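Local coordinates for SusD superfamily protein (Bacteroides fragilis NCTC 9343, PDB 3NQP) that probably binds sugars at the outer membrane as a SusD-family lipoprotein, handing glycans to a partner transporter, at residues T203-G208 against E237-N242; D249-V254 against F379-W384; D329-K334 against K442-I447; V385-A390 against N407-R412. All coordinates share one frame; numbering follows the deposited sequence.

Contact 1: T203-G208 against E237-N242; sequences TECLMG and ESVLNN. With EDO (1,2-ethanediol), chain H.
Glu204 and Val239 face each other between two antiparallel helices, 200-216 and 228-241, in the helical hairpin type of packing on which SusD proteins build their TPR-like scaffold. The short axes pass 9.4 Å apart at 146° between their N-to-C directions. Val239 leads from its helix: its CG2 rests 3.6 Å from Glu204 CB, and the same methyl lies 3.9 Å from Cys205 SG, so one branch fills the angle between two consecutive side chains. The sulfur also meets the other branch, CG1, which makes the contact a small apolar patch next to a polar one. That neighbour is the carboxylate of Glu204. Its chain bends at chi2 (-147°), bringing OE2 over to Ser238, whose hydroxyl donates a 2.7 Å bond from OG to the syn lone pair of OE2. The Ser238 OG in turn accepts from Asn242 ND2, 2.9 Å away and lying in the plane of that amide, and the last turn of helix 228-241 is thereby tied to the buried acid. His235 ND1 bonds OE1 and Tyr243 OH bonds OE2, so both oxygens of this buried, probably ionised group are gripped. On the outer side of helix 228-241, Asn241 holds a 1,2-ethanediol, probably from the crystallisation liquor, through OD1 and ND2, the latter 2.9 Å from O1 of the diol.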
# COMPACT_ATOMS: atom_id res chain seq x y z
N THR A 203 4.10 10.13 -10.37
CA THR A 203 2.87 10.85 -10.67
C THR A 203 2.00 10.07 -11.67
O THR A 203 0.75 10.00 -11.52
CB THR A 203 3.13 12.27 -11.17
OG1 THR A 203 3.60 13.06 -10.08
CG2 THR A 203 1.79 12.92 -11.75
N GLU A 204 2.62 9.48 -12.68
CA GLU A 204 1.86 8.68 -13.65
C GLU A 204 1.22 7.43 -12.98
O GLU A 204 0.10 7.07 -13.30
CB GLU A 204 2.72 8.27 -14.84
CG GLU A 204 3.08 9.44 -15.73
CD GLU A 204 3.20 9.08 -17.17
OE1 GLU A 204 2.16 9.15 -17.86
OE2 GLU A 204 4.29 8.68 -17.60
N CYS A 205 1.94 6.77 -12.06
CA CYS A 205 1.38 5.67 -11.29
C CYS A 205 0.16 6.12 -10.47
O CYS A 205 -0.89 5.49 -10.48
CB CYS A 205 2.41 5.09 -10.31
SG CYS A 205 3.64 4.06 -11.16
N LEU A 206 0.34 7.18 -9.72
CA LEU A 206 -0.74 7.79 -8.98
C LEU A 206 -1.90 8.13 -9.90
O LEU A 206 -3.06 7.92 -9.52
CB LEU A 206 -0.26 9.02 -8.20
CG LEU A 206 -1.24 9.67 -7.23
CD1 LEU A 206 -1.86 8.66 -6.26
CD2 LEU A 206 -0.49 10.77 -6.46
N MSE A 207 -1.64 8.64 -11.09
CA MSE A 207 -2.78 8.95 -11.99
C MSE A 207 -3.48 7.67 -12.39
O MSE A 207 -4.69 7.61 -12.46
CB MSE A 207 -2.37 9.77 -13.23
CG MSE A 207 -1.83 11.12 -12.91
SE MSE A 207 -1.31 12.12 -14.47
CE MSE A 207 -3.07 12.66 -14.95
N GLY A 208 -2.70 6.60 -12.64
CA GLY A 208 -3.30 5.32 -12.92
C GLY A 208 -4.18 4.85 -11.78
O GLY A 208 -5.27 4.32 -12.01
N GLU A 237 0.43 2.59 -19.07
CA GLU A 237 1.22 2.08 -20.20
C GLU A 237 2.44 2.94 -20.39
O GLU A 237 3.47 2.44 -20.82
CB GLU A 237 0.41 2.01 -21.52
CG GLU A 237 -0.63 0.91 -21.43
CD GLU A 237 -1.41 0.63 -22.67
OE1 GLU A 237 -1.60 1.56 -23.47
OE2 GLU A 237 -1.87 -0.52 -22.78
N SER A 238 2.33 4.22 -20.10
CA SER A 238 3.51 5.11 -20.16
C SER A 238 4.59 4.66 -19.17
O SER A 238 5.80 4.63 -19.50
CB SER A 238 3.11 6.56 -19.85
OG SER A 238 4.22 7.44 -19.95
N VAL A 239 4.14 4.33 -17.96
CA VAL A 239 5.04 3.77 -16.97
C VAL A 239 5.72 2.52 -17.49
O VAL A 239 6.94 2.39 -17.33
CB VAL A 239 4.35 3.54 -15.60
CG1 VAL A 239 5.33 2.82 -14.62
CG2 VAL A 239 3.84 4.90 -15.00
N LEU A 240 4.98 1.62 -18.14
CA LEU A 240 5.61 0.40 -18.66
C LEU A 240 6.61 0.70 -19.76
O LEU A 240 7.61 -0.05 -19.91
CB LEU A 240 4.60 -0.64 -19.21
CG LEU A 240 3.64 -1.34 -18.27
CD1 LEU A 240 2.89 -2.43 -19.05
CD2 LEU A 240 4.39 -1.91 -17.02
N ASN A 241 6.36 1.77 -20.54
CA ASN A 241 7.09 1.90 -21.83
C ASN A 241 8.28 2.87 -21.87
O ASN A 241 9.17 2.71 -22.70
CB ASN A 241 6.11 2.23 -22.98
CG ASN A 241 5.16 1.10 -23.28
OD1 ASN A 241 5.34 -0.00 -22.79
ND2 ASN A 241 4.12 1.37 -24.06
N ASN A 242 8.29 3.86 -20.97
CA ASN A 242 9.07 5.07 -21.14
C ASN A 242 10.13 5.32 -20.07
O ASN A 242 10.75 6.36 -20.05
CB ASN A 242 8.13 6.28 -21.20
CG ASN A 242 7.19 6.23 -22.38
OD1 ASN A 242 7.61 5.91 -23.47
ND2 ASN A 242 5.89 6.53 -22.17
C1 EDO H . 1.35 -1.13 -24.19
O1 EDO H . 2.38 -0.75 -25.11
C2 EDO H . 1.84 -2.25 -23.27
O2 EDO H . 3.00 -1.79 -22.57

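Contact 2: D249-V254 against F379-W384; sequences DDFSQV and FYRLPW
Val254 and Phe251, one helical turn apart on the short helix 251-255, both touch the side chain of Arg381, which stands at the junction between strand 377-381 and helix 382-396. The apolar part of the contact belongs to Val254. Its CG1 lies 3.6 Å from Arg381 CD and somewhat farther from NE, and the two side chains cross at about a right angle, the methyl resting against the last methylene of the arginine, just before the guanidinium. The torsions send the arginine across its partners: CG sits between the backbone N and the carbonyl carbon (chi1 57°), and the chain then runs extended to NE. The second kind of meeting sets aromatic against charge. Phe251 CE1 comes within 4.1 Å of Arg381 NH2, with ring and guanidinium planes 78° apart, an oblique approach that amounts to loose packing. No hydrogen bond joins the two segments. The charge of Arg381 is answered elsewhere, by Glu449 at NH2 and by Glu445 and Glu264 at NH1, so three acids hold the guanidinium within a buried cluster. Polar bonds do shape the first segment itself: Asp250 is the N-cap of helix 251-255, its OD1 accepting weak bonds from Ser252 N (2.7 Å) and Gln253 N. On the other side, Arg381 occupies the N-cap position of helix 382-396, just beyond a classic beta bulge in which Phe379 and Tyr380 both face Phe267; the contact thus packs a short helix on a strand-to-helix junction of the SusD fold.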
# COMPACT_ATOMS: atom_id res chain seq x y z
N ASP A 249 14.02 -11.02 -11.96
CA ASP A 249 13.82 -12.47 -12.00
C ASP A 249 13.51 -13.06 -10.63
O ASP A 249 12.78 -14.03 -10.57
CB ASP A 249 15.06 -13.18 -12.50
CG ASP A 249 15.26 -13.04 -14.00
OD1 ASP A 249 14.33 -12.68 -14.76
OD2 ASP A 249 16.40 -13.30 -14.39
N ASP A 250 14.10 -12.54 -9.56
CA ASP A 250 13.94 -13.11 -8.21
C ASP A 250 13.08 -12.17 -7.35
O ASP A 250 13.46 -11.06 -7.07
CB ASP A 250 15.31 -13.31 -7.59
CG ASP A 250 15.27 -14.00 -6.23
OD1 ASP A 250 14.50 -13.58 -5.34
OD2 ASP A 250 16.10 -14.91 -6.00
N PHE A 251 11.91 -12.64 -6.94
CA PHE A 251 11.03 -11.92 -6.08
C PHE A 251 11.71 -11.37 -4.84
O PHE A 251 11.50 -10.20 -4.50
CB PHE A 251 9.87 -12.82 -5.68
CG PHE A 251 8.78 -12.14 -4.85
CD1 PHE A 251 7.85 -11.34 -5.44
CD2 PHE A 251 8.68 -12.38 -3.47
CE1 PHE A 251 6.80 -10.79 -4.69
CE2 PHE A 251 7.64 -11.82 -2.70
CZ PHE A 251 6.72 -11.01 -3.31
N SER A 252 12.55 -12.16 -4.17
CA SER A 252 13.14 -11.68 -2.91
C SER A 252 14.08 -10.50 -3.15
O SER A 252 14.24 -9.68 -2.28
CB SER A 252 13.91 -12.78 -2.16
OG SER A 252 15.01 -13.22 -2.93
N GLN A 253 14.68 -10.42 -4.33
CA GLN A 253 15.64 -9.34 -4.65
C GLN A 253 14.91 -8.03 -4.77
O GLN A 253 15.55 -6.96 -4.77
CB GLN A 253 16.37 -9.64 -5.96
CG GLN A 253 17.47 -10.70 -5.84
CD GLN A 253 18.67 -10.14 -5.11
OE1 GLN A 253 18.68 -10.06 -3.90
NE2 GLN A 253 19.68 -9.70 -5.87
N VAL A 254 13.59 -8.09 -4.99
CA VAL A 254 12.82 -6.87 -5.11
C VAL A 254 12.97 -6.07 -3.81
O VAL A 254 13.11 -4.85 -3.85
CB VAL A 254 11.34 -7.14 -5.51
CG1 VAL A 254 10.50 -5.83 -5.36
CG2 VAL A 254 11.28 -7.74 -6.96
N PHE A 379 6.07 1.96 -2.59
CA PHE A 379 4.72 2.39 -2.87
C PHE A 379 4.28 1.95 -4.27
O PHE A 379 3.15 1.52 -4.42
CB PHE A 379 4.60 3.92 -2.77
CG PHE A 379 4.58 4.45 -1.37
CD1 PHE A 379 4.71 3.62 -0.26
CD2 PHE A 379 4.47 5.80 -1.17
CE1 PHE A 379 4.67 4.16 1.03
CE2 PHE A 379 4.42 6.34 0.10
CZ PHE A 379 4.52 5.54 1.19
N TYR A 380 5.14 2.05 -5.28
CA TYR A 380 4.82 1.56 -6.63
C TYR A 380 5.98 0.74 -7.17
O TYR A 380 7.10 1.24 -7.15
CB TYR A 380 4.57 2.68 -7.60
CG TYR A 380 3.44 3.57 -7.23
CD1 TYR A 380 2.13 3.08 -7.24
CD2 TYR A 380 3.65 4.88 -6.82
CE1 TYR A 380 1.08 3.85 -6.91
CE2 TYR A 380 2.55 5.69 -6.47
CZ TYR A 380 1.26 5.16 -6.51
OH TYR A 380 0.14 5.89 -6.20
N ARG A 381 5.70 -0.47 -7.64
CA ARG A 381 6.67 -1.25 -8.44
C ARG A 381 5.97 -1.93 -9.64
O ARG A 381 4.73 -1.91 -9.75
CB ARG A 381 7.39 -2.25 -7.54
CG ARG A 381 6.53 -3.18 -6.81
CD ARG A 381 7.36 -4.18 -6.01
NE ARG A 381 6.52 -5.08 -5.24
CZ ARG A 381 6.11 -6.30 -5.61
NH1 ARG A 381 6.44 -6.85 -6.77
NH2 ARG A 381 5.34 -6.99 -4.80
N LEU A 382 6.73 -2.49 -10.56
CA LEU A 382 6.17 -2.81 -11.87
C LEU A 382 5.01 -3.83 -11.86
O LEU A 382 4.06 -3.63 -12.59
CB LEU A 382 7.30 -3.27 -12.83
CG LEU A 382 7.06 -3.13 -14.32
CD1 LEU A 382 6.87 -1.59 -14.62
CD2 LEU A 382 8.28 -3.77 -15.09
N PRO A 383 5.05 -4.93 -11.05
CA PRO A 383 3.90 -5.83 -11.08
C PRO A 383 2.56 -5.18 -10.64
O PRO A 383 1.48 -5.64 -11.05
CB PRO A 383 4.28 -6.98 -10.10
CG PRO A 383 5.79 -6.99 -10.12
CD PRO A 383 6.13 -5.48 -10.22
N TRP A 384 2.64 -4.13 -9.84
CA TRP A 384 1.43 -3.32 -9.53
C TRP A 384 0.88 -2.72 -10.82
O TRP A 384 -0.34 -2.67 -11.02
CB TRP A 384 1.71 -2.27 -8.45
CG TRP A 384 0.53 -1.37 -8.14
CD1 TRP A 384 -0.41 -1.55 -7.18
CD2 TRP A 384 0.22 -0.16 -8.78
NE1 TRP A 384 -1.33 -0.54 -7.20
CE2 TRP A 384 -0.97 0.33 -8.20
CE3 TRP A 384 0.80 0.56 -9.84
CZ2 TRP A 384 -1.59 1.51 -8.62
CZ3 TRP A 384 0.23 1.73 -10.23
CH2 TRP A 384 -0.96 2.20 -9.64

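Contact 3: D329-K334 against K442-I447; sequences DADTRK and KDKEFI
Arg333 meets Glu445 and Lys444 at the C-terminal end of helix 431-445, and salt bridges carry most of the contact. Across it, Arg333 NH1 donates to Glu445 OE1 at 2.8 Å with an N-H...acceptor angle of 151°; the oxygen stays close to the guanidinium plane and is met nearly along its own C-O axis, although the two planes are 56° apart. On its own segment the same arginine takes Asp331 side-on, NE to OD1 at 3.0 Å and NH2 to OD2 at 2.9 Å. Asp331 OD1 also accepts from Arg333 N, a capping bond at the entry to helix 333-337. The carboxylate therefore fixes both backbone and guanidinium of one residue, within an Asp331-Arg333-Glu445 network that ties this helix start to the end of helix 431-445 in the helical SusD-family region. Glu441 adds a further salt bridge at NH2, while Glu445 OE2 is also bound by Arg412. The aliphatic part of Lys444 covers one face of the guanidinium: CB lies 3.8 Å above it, over its centre, and Lys444 CD reaches to 3.7 Å from Arg333 NH2, the two chains crossing at about a right angle. A water adds a bridge between the segments, donating to Asp331 OD2 at 2.6 Å and accepting from Lys444 NZ at 3.0 Å, where the ammonium itself stays beyond direct salt-bridge distance of the acid.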
# COMPACT_ATOMS: atom_id res chain seq x y z
N ASP A 329 3.51 -24.47 -2.81
CA ASP A 329 4.89 -24.55 -2.35
C ASP A 329 5.87 -24.15 -3.44
O ASP A 329 6.96 -23.71 -3.12
CB ASP A 329 5.25 -25.95 -1.84
CG ASP A 329 4.61 -26.28 -0.49
OD1 ASP A 329 4.33 -25.39 0.35
OD2 ASP A 329 4.43 -27.49 -0.25
N ALA A 330 5.49 -24.27 -4.71
CA ALA A 330 6.38 -23.95 -5.83
C ALA A 330 6.41 -22.46 -6.11
O ALA A 330 7.16 -22.02 -6.96
CB ALA A 330 5.94 -24.69 -7.12
N ASP A 331 5.58 -21.69 -5.42
CA ASP A 331 5.52 -20.22 -5.54
C ASP A 331 6.60 -19.67 -4.59
O ASP A 331 6.47 -19.77 -3.38
CB ASP A 331 4.12 -19.77 -5.14
CG ASP A 331 3.86 -18.29 -5.31
OD1 ASP A 331 4.80 -17.48 -5.26
OD2 ASP A 331 2.66 -17.94 -5.45
N THR A 332 7.64 -19.06 -5.16
CA THR A 332 8.77 -18.51 -4.38
C THR A 332 8.32 -17.39 -3.44
O THR A 332 9.00 -17.12 -2.47
CB THR A 332 9.87 -17.95 -5.30
OG1 THR A 332 9.35 -16.85 -6.07
CG2 THR A 332 10.38 -19.05 -6.28
N ARG A 333 7.18 -16.76 -3.69
CA ARG A 333 6.70 -15.70 -2.77
C ARG A 333 6.36 -16.27 -1.39
O ARG A 333 6.35 -15.54 -0.40
CB ARG A 333 5.48 -14.99 -3.33
CG ARG A 333 5.73 -14.29 -4.67
CD ARG A 333 4.48 -13.69 -5.23
NE ARG A 333 3.58 -14.73 -5.72
CZ ARG A 333 2.63 -14.56 -6.62
NH1 ARG A 333 2.36 -13.35 -7.13
NH2 ARG A 333 1.90 -15.58 -7.00
N LYS A 334 6.05 -17.56 -1.34
CA LYS A 334 5.60 -18.19 -0.07
C LYS A 334 6.66 -18.04 1.02
O LYS A 334 6.43 -17.39 2.08
CB LYS A 334 5.20 -19.65 -0.31
CG LYS A 334 4.57 -20.33 0.91
CD LYS A 334 4.05 -21.75 0.53
CE LYS A 334 3.28 -22.42 1.65
NZ LYS A 334 2.36 -23.48 1.14
N LYS A 442 -2.94 -10.07 -6.57
CA LYS A 442 -2.54 -8.96 -5.68
C LYS A 442 -2.40 -9.42 -4.22
O LYS A 442 -1.49 -8.98 -3.54
CB LYS A 442 -3.54 -7.80 -5.78
CG LYS A 442 -3.40 -7.02 -7.07
CD LYS A 442 -4.12 -5.64 -7.06
CE LYS A 442 -3.29 -4.63 -6.23
NZ LYS A 442 -3.91 -3.25 -6.27
N ASP A 443 -3.28 -10.31 -3.78
CA ASP A 443 -3.24 -10.81 -2.40
C ASP A 443 -1.94 -11.54 -2.11
O ASP A 443 -1.43 -11.48 -1.01
CB ASP A 443 -4.39 -11.82 -2.16
CG ASP A 443 -5.74 -11.15 -1.94
OD1 ASP A 443 -5.78 -9.90 -1.79
OD2 ASP A 443 -6.75 -11.91 -1.99
N LYS A 444 -1.45 -12.28 -3.10
CA LYS A 444 -0.18 -12.97 -3.00
C LYS A 444 1.05 -12.08 -3.23
O LYS A 444 2.09 -12.26 -2.56
CB LYS A 444 -0.12 -14.11 -3.97
CG LYS A 444 -1.00 -15.28 -3.63
CD LYS A 444 -0.94 -16.27 -4.79
CE LYS A 444 -1.99 -17.32 -4.61
NZ LYS A 444 -1.84 -18.39 -5.60
N GLU A 445 0.94 -11.16 -4.20
CA GLU A 445 2.08 -10.37 -4.66
C GLU A 445 2.44 -9.26 -3.65
O GLU A 445 3.62 -8.93 -3.46
CB GLU A 445 1.79 -9.76 -6.04
CG GLU A 445 2.91 -9.00 -6.74
CD GLU A 445 4.11 -9.88 -7.10
OE1 GLU A 445 3.96 -11.11 -7.18
OE2 GLU A 445 5.19 -9.34 -7.29
N PHE A 446 1.42 -8.71 -3.02
CA PHE A 446 1.54 -7.46 -2.27
C PHE A 446 1.24 -7.55 -0.75
O PHE A 446 0.78 -6.59 -0.12
CB PHE A 446 0.64 -6.42 -2.90
CG PHE A 446 1.00 -6.08 -4.27
CD1 PHE A 446 2.22 -5.47 -4.55
CD2 PHE A 446 0.13 -6.36 -5.33
CE1 PHE A 446 2.56 -5.18 -5.85
CE2 PHE A 446 0.49 -6.04 -6.62
CZ PHE A 446 1.71 -5.46 -6.88
N ILE A 447 1.53 -8.69 -0.17
CA ILE A 447 1.52 -8.83 1.29
C ILE A 447 2.42 -7.76 1.90
O ILE A 447 3.59 -7.63 1.53
CB ILE A 447 1.95 -10.26 1.71
CG1 ILE A 447 0.82 -11.26 1.36
CG2 ILE A 447 2.22 -10.32 3.25
CD1 ILE A 447 1.12 -12.70 1.61
O HOH W 1 0.87 -19.76 -5.36

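Contact 4: V385-A390 against N407-R412; sequences VYLTLA and NLVRKR
Leu408 sets a methyl squarely over the ring of Tyr386: CD1 lies 4.0 Å from the ring centroid and only 9° off its normal, a CH-pi contact over the face. The methyl is nearest to CZ, with CE1 and CE2 only slightly farther away, and the two side chains cross at about a right angle. Val409 takes the ring differently. Its CG2 stands at the edge, near the ring plane and 4.1 Å from Tyr386 CD2, so two successive residues of one helix embrace the tyrosine from face and rim. The same CG2 meets Leu387 tip to tip, reaching 4.0 Å from its CG. Val409 can serve both neighbours because this branch lies anti to the carbonyl carbon while CG1 takes the place anti to the backbone N. Tyr386 for its part has CG anti to the carbonyl carbon (chi1 -63°), which swings the ring out toward helix 399-414. No hydrogen bond crosses the interface; it is held by apolar contact alone, and the closest CA pair, Tyr386 and Val409, is 7.8 Å apart. The axes of the two short segments approach to 10.2 Å at 144°, two antiparallel helices consecutive in the chain and joined by a tight connection. Around them the packing continues: helix 228-241 lies against Tyr386 through Leu240, and helix 431-445 touches Leu387 through Lys442 and Val409 through Glu441 and Glu445, while Pro383, at the start of helix 382-396, also rests on Val409.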
# COMPACT_ATOMS: atom_id res chain seq x y z
N VAL A 385 1.76 -2.26 -11.70
CA VAL A 385 1.34 -1.60 -12.94
C VAL A 385 0.63 -2.66 -13.79
O VAL A 385 -0.50 -2.46 -14.29
CB VAL A 385 2.49 -0.86 -13.68
CG1 VAL A 385 1.97 -0.30 -14.99
CG2 VAL A 385 3.15 0.28 -12.78
N TYR A 386 1.25 -3.83 -13.89
CA TYR A 386 0.63 -4.93 -14.59
C TYR A 386 -0.76 -5.35 -14.06
O TYR A 386 -1.66 -5.55 -14.86
CB TYR A 386 1.52 -6.18 -14.55
CG TYR A 386 2.88 -6.13 -15.23
CD1 TYR A 386 3.11 -5.39 -16.38
CD2 TYR A 386 3.90 -6.99 -14.79
CE1 TYR A 386 4.36 -5.41 -17.01
CE2 TYR A 386 5.13 -7.00 -15.40
CZ TYR A 386 5.35 -6.23 -16.52
OH TYR A 386 6.56 -6.27 -17.11
N LEU A 387 -0.92 -5.53 -12.74
CA LEU A 387 -2.21 -6.01 -12.22
C LEU A 387 -3.28 -4.91 -12.26
O LEU A 387 -4.47 -5.19 -12.36
CB LEU A 387 -2.03 -6.65 -10.84
CG LEU A 387 -1.21 -7.97 -10.93
CD1 LEU A 387 -0.86 -8.42 -9.54
CD2 LEU A 387 -1.94 -9.06 -11.72
N THR A 388 -2.85 -3.66 -12.21
CA THR A 388 -3.75 -2.53 -12.37
C THR A 388 -4.26 -2.47 -13.85
O THR A 388 -5.46 -2.25 -14.09
CB THR A 388 -3.09 -1.19 -11.86
OG1 THR A 388 -2.56 -1.35 -10.52
CG2 THR A 388 -4.10 -0.07 -11.84
N LEU A 389 -3.37 -2.69 -14.82
CA LEU A 389 -3.74 -2.79 -16.24
C LEU A 389 -4.59 -4.02 -16.49
O LEU A 389 -5.49 -3.97 -17.32
CB LEU A 389 -2.49 -2.81 -17.12
CG LEU A 389 -1.85 -1.44 -17.35
CD1 LEU A 389 -0.45 -1.54 -17.93
CD2 LEU A 389 -2.72 -0.58 -18.21
N ALA A 390 -4.34 -5.11 -15.76
CA ALA A 390 -5.23 -6.27 -15.84
C ALA A 390 -6.68 -5.92 -15.44
O ALA A 390 -7.66 -6.36 -16.07
CB ALA A 390 -4.70 -7.43 -15.00
N ASN A 407 -0.39 -13.77 -15.83
CA ASN A 407 0.65 -14.76 -16.09
C ASN A 407 2.07 -14.20 -16.09
O ASN A 407 3.02 -14.92 -15.75
CB ASN A 407 0.36 -15.54 -17.36
CG ASN A 407 -0.82 -16.51 -17.19
OD1 ASN A 407 -0.94 -17.18 -16.15
ND2 ASN A 407 -1.68 -16.61 -18.22
N LEU A 408 2.25 -12.94 -16.47
CA LEU A 408 3.53 -12.29 -16.31
C LEU A 408 3.95 -12.34 -14.82
O LEU A 408 5.06 -12.74 -14.51
CB LEU A 408 3.48 -10.82 -16.74
CG LEU A 408 3.71 -10.56 -18.22
CD1 LEU A 408 3.35 -9.08 -18.57
CD2 LEU A 408 5.15 -10.93 -18.65
N VAL A 409 3.05 -11.96 -13.92
CA VAL A 409 3.35 -11.98 -12.48
C VAL A 409 3.53 -13.39 -11.95
O VAL A 409 4.51 -13.65 -11.24
CB VAL A 409 2.28 -11.22 -11.69
CG1 VAL A 409 2.58 -11.28 -10.20
CG2 VAL A 409 2.17 -9.76 -12.26
N ARG A 410 2.64 -14.33 -12.34
CA ARG A 410 2.78 -15.72 -11.86
C ARG A 410 4.07 -16.33 -12.33
O ARG A 410 4.72 -17.07 -11.58
CB ARG A 410 1.65 -16.61 -12.32
CG ARG A 410 0.33 -16.24 -11.71
CD ARG A 410 -0.73 -17.27 -12.00
NE ARG A 410 -2.05 -16.93 -11.44
CZ ARG A 410 -3.12 -17.71 -11.53
NH1 ARG A 410 -3.04 -18.90 -12.14
NH2 ARG A 410 -4.25 -17.33 -10.97
N LYS A 411 4.42 -16.08 -13.59
CA LYS A 411 5.57 -16.76 -14.14
C LYS A 411 6.80 -16.36 -13.33
O LYS A 411 7.63 -17.19 -13.01
CB LYS A 411 5.74 -16.46 -15.62
CG LYS A 411 7.08 -17.04 -16.21
CD LYS A 411 7.22 -16.62 -17.67
CE LYS A 411 8.47 -17.26 -18.31
NZ LYS A 411 8.56 -16.91 -19.78
N ARG A 412 6.91 -15.09 -12.99
CA ARG A 412 8.01 -14.65 -12.13
C ARG A 412 7.98 -15.34 -10.77
O ARG A 412 9.01 -15.76 -10.28
CB ARG A 412 8.00 -13.12 -11.97
CG ARG A 412 9.31 -12.56 -11.39
CD ARG A 412 9.32 -12.56 -9.85
NE ARG A 412 8.42 -11.54 -9.30
CZ ARG A 412 8.73 -10.24 -9.18
NH1 ARG A 412 9.92 -9.80 -9.54
NH2 ARG A 412 7.84 -9.37 -8.67

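Helix 382-396 is common to contacts 2 and 4, whose centres lie 11 Å apart. Contact 1 joins this group partly through Leu240, whose CD2 packs 3.5 Å from Tyr386 CE1 of contact 4 and also 3.5 Å from Leu382 CD1 of contact 2, and partly through Cys205, whose O lies 3.4 Å from Trp384 CH2. Glu445 of contact 3 is the junction with contacts 2 and 4, its OE2 lying 2.8 Å from Arg381 NH1 and 3.0 Å from Arg412 NH2. Contacts 1 and 3 do not touch, their nearest atoms being about 10 Å apart. Along the chain, contacts 2 and 3 alternate their segments, whereas contact 4 falls between the two segments of contact 3.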